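Local coordinates for p800 reaction center core protein (Heliobacterium modesticaldum, PDB 5V8K) that forms the homodimeric photosynthetic reaction centre core, binding bacteriochlorophyll g antenna and electron-transfer pigments and a [4Fe-4S] cluster, at residues Ile224-Gln229 against His492-Leu497; Pro246-Ile251 against Pro256-Lys261. All blocks are in the same frame, centred on the assembly; numbering follows the deposited sequence.

Both contacts are buried, and they lie side by side, with centres about 13 Å apart; the helix pair of interaction 2 falls within the chain loop that interaction 1 closes. Interaction 1 brings together two loops far apart in sequence and sets a methyl group against a hydrogen-bonded amide, while the neighbouring W225 in the first loop carries a pigment's ester methyl on its indole face. Interaction 2 joins two consecutive helices, and everything that meets there is aliphatic. Two probable hydrogen bonds tie the contacts together, L494 O to G257 N (3.1 Å) and S495 OG to K261 NZ (2.7 Å). V260 on helix 258-291 also packs against Q226 of interaction 1.

Interaction 1: residues Ile224-Gln229 against His492-Leu497; sequences IWQHPQ and HQLSPL. With GBF (Bacteriochlorophyll g), chain P.
L494 meets Q226 through one methyl. CD2 of L494 sits squarely over one face of the Q226 amide, 3.6 Å from Q226 CD, and it is nearly equidistant from the two polar atoms, at 3.8 Å from Q226 OE1 and 3.7 Å from Q226 NE2. The bend at chi2 of Q226 (-60°) places the amide, and the twist about CG-CD (chi3 -51°) turns its face to the leucine. A longer contact beside it runs from Q226 CG to Q493 CB at 4.5 Å, and V260 packs against both Q226 and L494.

The amide's polar bonds go to other partners: OE1 accepts from R236 NE, and NE2 reaches the backbone O of M222. Held at both ends, the buried amide has its rotation fixed. The contact joins the turn leaving helix 200-224, predicted to span the membrane, to the loop before helix 502-513, which lies in the part of the chain related to photosystem I PsaA/PsaB.

W225 makes a pigment contact. The ester methyl CED of a bacteriochlorophyll g lies over the centre of the indole, 3.2 Å from W225 CD2, a CH-pi placement, while H227 CB packs on the opposite face, offset toward the rim. W225 NE1 bonds to L230 O. Within the turn, Q229 N donates to H227 ND1 (3.1 Å, 161°), close to the plane of the imidazole.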
# COMPACT_ATOMS: atom_id res chain seq x y z
N ILE A 224 -10.49 27.57 16.05
CA ILE A 224 -10.63 29.02 16.11
C ILE A 224 -11.11 29.48 17.48
O ILE A 224 -10.63 30.49 18.00
CB ILE A 224 -11.58 29.49 14.98
CG1 ILE A 224 -10.91 29.25 13.62
CG2 ILE A 224 -11.91 30.95 15.12
CD1 ILE A 224 -11.83 29.42 12.43
N TRP A 225 -12.03 28.74 18.12
CA TRP A 225 -12.61 29.14 19.41
C TRP A 225 -11.85 28.36 20.48
O TRP A 225 -12.24 27.26 20.87
CB TRP A 225 -14.11 28.90 19.43
CG TRP A 225 -14.82 29.23 20.74
CD1 TRP A 225 -15.69 28.43 21.41
CD2 TRP A 225 -14.71 30.45 21.50
NE1 TRP A 225 -16.15 29.08 22.54
CE2 TRP A 225 -15.57 30.32 22.61
CE3 TRP A 225 -14.00 31.63 21.33
CZ2 TRP A 225 -15.70 31.31 23.57
CZ3 TRP A 225 -14.14 32.63 22.27
CH2 TRP A 225 -14.98 32.46 23.39
N GLN A 226 -10.75 28.95 20.94
CA GLN A 226 -9.82 28.28 21.84
C GLN A 226 -9.83 28.87 23.25
O GLN A 226 -8.90 28.64 24.03
CB GLN A 226 -8.41 28.32 21.23
CG GLN A 226 -8.09 27.04 20.45
CD GLN A 226 -8.14 25.80 21.32
OE1 GLN A 226 -7.52 25.75 22.38
NE2 GLN A 226 -8.90 24.80 20.87
N HIS A 227 -10.88 29.58 23.60
CA HIS A 227 -11.02 30.11 24.94
C HIS A 227 -10.86 29.00 25.99
O HIS A 227 -11.39 27.90 25.81
CB HIS A 227 -12.38 30.80 25.07
CG HIS A 227 -12.57 31.53 26.35
ND1 HIS A 227 -12.71 30.88 27.55
CD2 HIS A 227 -12.69 32.85 26.62
CE1 HIS A 227 -12.88 31.76 28.51
NE2 HIS A 227 -12.86 32.97 27.97
N PRO A 228 -10.12 29.25 27.07
CA PRO A 228 -9.72 28.14 27.97
C PRO A 228 -10.85 27.55 28.81
O PRO A 228 -10.70 26.41 29.26
CB PRO A 228 -8.65 28.77 28.87
CG PRO A 228 -8.78 30.25 28.72
CD PRO A 228 -9.35 30.47 27.32
N GLN A 229 -11.97 28.24 29.01
CA GLN A 229 -13.10 27.67 29.73
C GLN A 229 -14.38 27.63 28.94
O GLN A 229 -15.16 26.68 29.10
CB GLN A 229 -13.36 28.45 31.03
CG GLN A 229 -12.23 28.39 32.04
CD GLN A 229 -11.27 29.57 31.95
OE1 GLN A 229 -11.66 30.69 31.60
NE2 GLN A 229 -10.01 29.32 32.27
N HIS A 492 -1.86 28.40 15.34
CA HIS A 492 -0.60 28.39 16.08
C HIS A 492 -0.80 28.12 17.56
O HIS A 492 0.16 27.71 18.23
CB HIS A 492 0.17 29.69 15.85
CG HIS A 492 -0.24 30.80 16.76
ND1 HIS A 492 -1.22 31.71 16.42
CD2 HIS A 492 0.22 31.17 17.98
CE1 HIS A 492 -1.37 32.57 17.41
NE2 HIS A 492 -0.51 32.27 18.36
N GLN A 493 -2.02 28.34 18.08
CA GLN A 493 -2.39 27.91 19.44
C GLN A 493 -2.26 26.40 19.65
O GLN A 493 -1.99 25.94 20.76
CB GLN A 493 -3.83 28.30 19.75
CG GLN A 493 -4.07 29.75 19.95
CD GLN A 493 -3.47 30.22 21.26
OE1 GLN A 493 -3.94 29.85 22.34
NE2 GLN A 493 -2.40 31.01 21.17
N LEU A 494 -2.48 25.62 18.60
CA LEU A 494 -2.47 24.16 18.69
C LEU A 494 -1.20 23.51 18.15
O LEU A 494 -0.82 22.43 18.62
CB LEU A 494 -3.67 23.59 17.94
CG LEU A 494 -5.04 24.23 18.12
CD1 LEU A 494 -6.01 23.41 17.30
CD2 LEU A 494 -5.44 24.21 19.57
N SER A 495 -0.55 24.13 17.15
CA SER A 495 0.57 23.53 16.44
C SER A 495 1.58 24.60 16.07
O SER A 495 1.19 25.64 15.52
CB SER A 495 0.10 22.81 15.17
OG SER A 495 -0.90 21.85 15.44
N PRO A 496 2.86 24.40 16.35
CA PRO A 496 3.89 25.20 15.67
C PRO A 496 3.95 24.85 14.19
O PRO A 496 3.76 23.69 13.80
CB PRO A 496 5.19 24.79 16.36
CG PRO A 496 4.86 23.68 17.22
CD PRO A 496 3.45 23.24 17.00
N LEU A 497 4.23 25.85 13.37
CA LEU A 497 4.51 25.57 11.97
C LEU A 497 5.94 25.04 11.85
O LEU A 497 6.90 25.77 12.07
CB LEU A 497 4.31 26.83 11.13
CG LEU A 497 4.56 26.62 9.64
CD1 LEU A 497 3.51 25.72 9.07
CD2 LEU A 497 4.52 27.95 8.95
MG GBF P . -25.24 33.45 20.46
CHA GBF P . -21.90 33.05 19.47
CHB GBF P . -24.26 35.22 23.04
CHC GBF P . -28.59 34.29 20.73
CHD GBF P . -26.10 31.64 17.49
NA GBF P . -23.47 34.00 21.13
C1A GBF P . -22.20 33.78 20.76
C2A GBF P . -21.31 34.89 21.18
C3A GBF P . -21.89 35.07 22.58
C4A GBF P . -23.30 34.72 22.24
CMA GBF P . -21.41 34.17 23.72
CAA GBF P . -21.57 36.11 20.30
CBA GBF P . -20.47 37.15 20.32
CGA GBF P . -20.87 38.22 19.33
O1A GBF P . -22.03 38.27 18.93
O2A GBF P . -19.95 39.30 18.99
NB GBF P . -26.27 34.64 21.73
C1B GBF P . -25.74 35.25 22.79
C2B GBF P . -26.76 35.90 23.47
C3B GBF P . -27.95 35.62 22.79
C4B GBF P . -27.60 34.82 21.71
CMB GBF P . -26.56 36.71 24.74
CAB GBF P . -29.34 36.07 23.10
CBB GBF P . -29.71 36.97 23.98
NC GBF P . -26.92 33.05 19.36
C1C GBF P . -28.17 33.44 19.61
C2C GBF P . -29.38 33.07 18.83
C3C GBF P . -28.49 32.33 17.92
C4C GBF P . -27.14 32.32 18.25
CMC GBF P . -30.28 32.18 19.66
CAC GBF P . -28.98 31.59 16.72
CBC GBF P . -30.43 31.57 16.31
ND GBF P . -24.37 32.55 18.89
C1D GBF P . -24.68 31.87 17.81
C2D GBF P . -23.56 31.32 16.79
C3D GBF P . -22.58 31.87 17.60
C4D GBF P . -22.99 32.56 18.78
CMD GBF P . -23.59 30.54 15.52
CAD GBF P . -21.12 32.08 17.49
OBD GBF P . -20.19 31.51 16.83
CBD GBF P . -20.67 32.86 18.67
CGD GBF P . -19.66 32.13 19.52
O1D GBF P . -19.98 31.22 20.26
O2D GBF P . -18.27 32.48 19.54
CED GBF P . -17.38 31.57 20.19

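Interaction 2: residues Pro246-Ile251 against Pro256-Lys261; sequences PELKMI and PGLLVK
L258 packs against I251 and L248, its CB directed at the facing helix. Its CD2 does most of the touching, lying 3.5 Å from I251 CG2 and 3.7 Å from L248 CD1, in the corner formed by two side chains a helical turn apart. L258 CD1 adds a second touch on I251 CG2 at 3.8 Å. With CG of L258 anti to the backbone N (chi1 -178°), both methyls are carried across to meet the isoleucine obliquely.

Away from this knot the packing relaxes. L248 CD1 stands 4.3 Å from L259 CD2, and Y238 of helix 234-240 touches both leucines. On the outer side of helix 246-254, P246 and M250 are exposed and take no part.

Two consecutive helices meet here at a corner: the chain turns sharply after helix 246-254, and the first turn of helix 258-291, predicted to be largely membrane-spanning, packs against its inner side. G257 is the N-cap residue of the second helix, and its O accepts K261 N at 2.8 Å. The L258 side chain lies about 6 Å from the bound calcium ion, and K261 NZ forms a salt bridge with D460, a calcium ligand.

Across the contact every touching atom is an aliphatic carbon and no hydrogen bond crosses, so the contact itself rests on apolar burial and fit, without directional bonds; polar ties come from K261 and E247, which point to other parts of the fold.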
# COMPACT_ATOMS: atom_id res chain seq x y z
N PRO A 246 2.19 12.87 34.57
CA PRO A 246 3.47 13.43 34.15
C PRO A 246 3.74 13.30 32.65
O PRO A 246 4.22 14.26 32.05
CB PRO A 246 4.49 12.67 34.98
CG PRO A 246 3.71 11.99 36.04
CD PRO A 246 2.34 11.80 35.57
N GLU A 247 3.44 12.16 32.02
CA GLU A 247 3.79 12.01 30.60
C GLU A 247 2.89 12.84 29.70
O GLU A 247 3.35 13.38 28.69
CB GLU A 247 3.76 10.54 30.16
CG GLU A 247 4.25 10.38 28.70
CD GLU A 247 4.63 8.96 28.31
OE1 GLU A 247 5.32 8.80 27.28
OE2 GLU A 247 4.26 8.01 29.04
N LEU A 248 1.59 12.91 30.00
CA LEU A 248 0.71 13.77 29.23
C LEU A 248 1.22 15.20 29.27
O LEU A 248 1.30 15.88 28.25
CB LEU A 248 -0.72 13.69 29.77
CG LEU A 248 -1.71 14.69 29.20
CD1 LEU A 248 -1.90 14.55 27.69
CD2 LEU A 248 -2.98 14.47 29.84
N LYS A 249 1.63 15.65 30.45
CA LYS A 249 2.16 17.00 30.61
C LYS A 249 3.42 17.20 29.79
O LYS A 249 3.56 18.22 29.11
CB LYS A 249 2.44 17.27 32.09
CG LYS A 249 2.41 18.71 32.46
CD LYS A 249 2.60 18.89 33.96
CE LYS A 249 2.35 20.35 34.39
NZ LYS A 249 2.75 21.37 33.34
N MET A 250 4.35 16.25 29.82
CA MET A 250 5.58 16.39 29.05
C MET A 250 5.26 16.50 27.55
O MET A 250 5.86 17.32 26.85
CB MET A 250 6.51 15.21 29.36
CG MET A 250 7.26 15.36 30.67
SD MET A 250 8.42 14.01 31.08
CE MET A 250 7.36 12.77 31.86
N ILE A 251 4.28 15.74 27.06
CA ILE A 251 3.93 15.76 25.64
C ILE A 251 3.28 17.09 25.28
O ILE A 251 3.65 17.74 24.30
CB ILE A 251 3.03 14.57 25.29
CG1 ILE A 251 3.82 13.26 25.41
CG2 ILE A 251 2.47 14.68 23.90
CD1 ILE A 251 2.98 12.02 25.41
N PRO A 256 1.14 21.70 22.48
CA PRO A 256 0.06 22.21 23.34
C PRO A 256 -1.33 21.78 22.90
O PRO A 256 -2.17 21.48 23.76
CB PRO A 256 0.21 23.74 23.24
CG PRO A 256 1.51 23.97 22.62
CD PRO A 256 1.84 22.80 21.79
N GLY A 257 -1.58 21.73 21.58
CA GLY A 257 -2.87 21.33 21.06
C GLY A 257 -3.12 19.84 21.01
O GLY A 257 -4.10 19.42 20.39
N LEU A 258 -2.27 19.03 21.67
CA LEU A 258 -2.35 17.57 21.57
C LEU A 258 -3.78 17.06 21.59
O LEU A 258 -4.23 16.41 20.64
CB LEU A 258 -1.56 16.92 22.71
CG LEU A 258 -1.51 15.39 22.73
CD1 LEU A 258 -0.60 14.82 21.64
CD2 LEU A 258 -1.06 14.92 24.11
N LEU A 259 -4.51 17.32 22.68
CA LEU A 259 -5.83 16.71 22.84
C LEU A 259 -6.85 17.38 21.93
O LEU A 259 -7.76 16.70 21.44
CB LEU A 259 -6.31 16.80 24.28
CG LEU A 259 -5.41 16.15 25.34
CD1 LEU A 259 -6.05 16.28 26.70
CD2 LEU A 259 -5.18 14.67 24.98
N VAL A 260 -6.71 18.68 21.70
CA VAL A 260 -7.60 19.36 20.78
C VAL A 260 -7.52 18.70 19.40
O VAL A 260 -8.53 18.44 18.74
CB VAL A 260 -7.28 20.86 20.68
CG1 VAL A 260 -8.31 21.55 19.80
CG2 VAL A 260 -7.23 21.51 22.03
N LYS A 261 -6.31 18.45 18.93
CA LYS A 261 -6.16 17.86 17.60
C LYS A 261 -6.64 16.41 17.55
O LYS A 261 -7.07 15.97 16.48
CB LYS A 261 -4.72 18.00 17.13
CG LYS A 261 -4.42 19.43 16.84
CD LYS A 261 -3.00 19.66 16.41
CE LYS A 261 -2.06 19.51 17.53
NZ LYS A 261 -0.66 19.70 17.11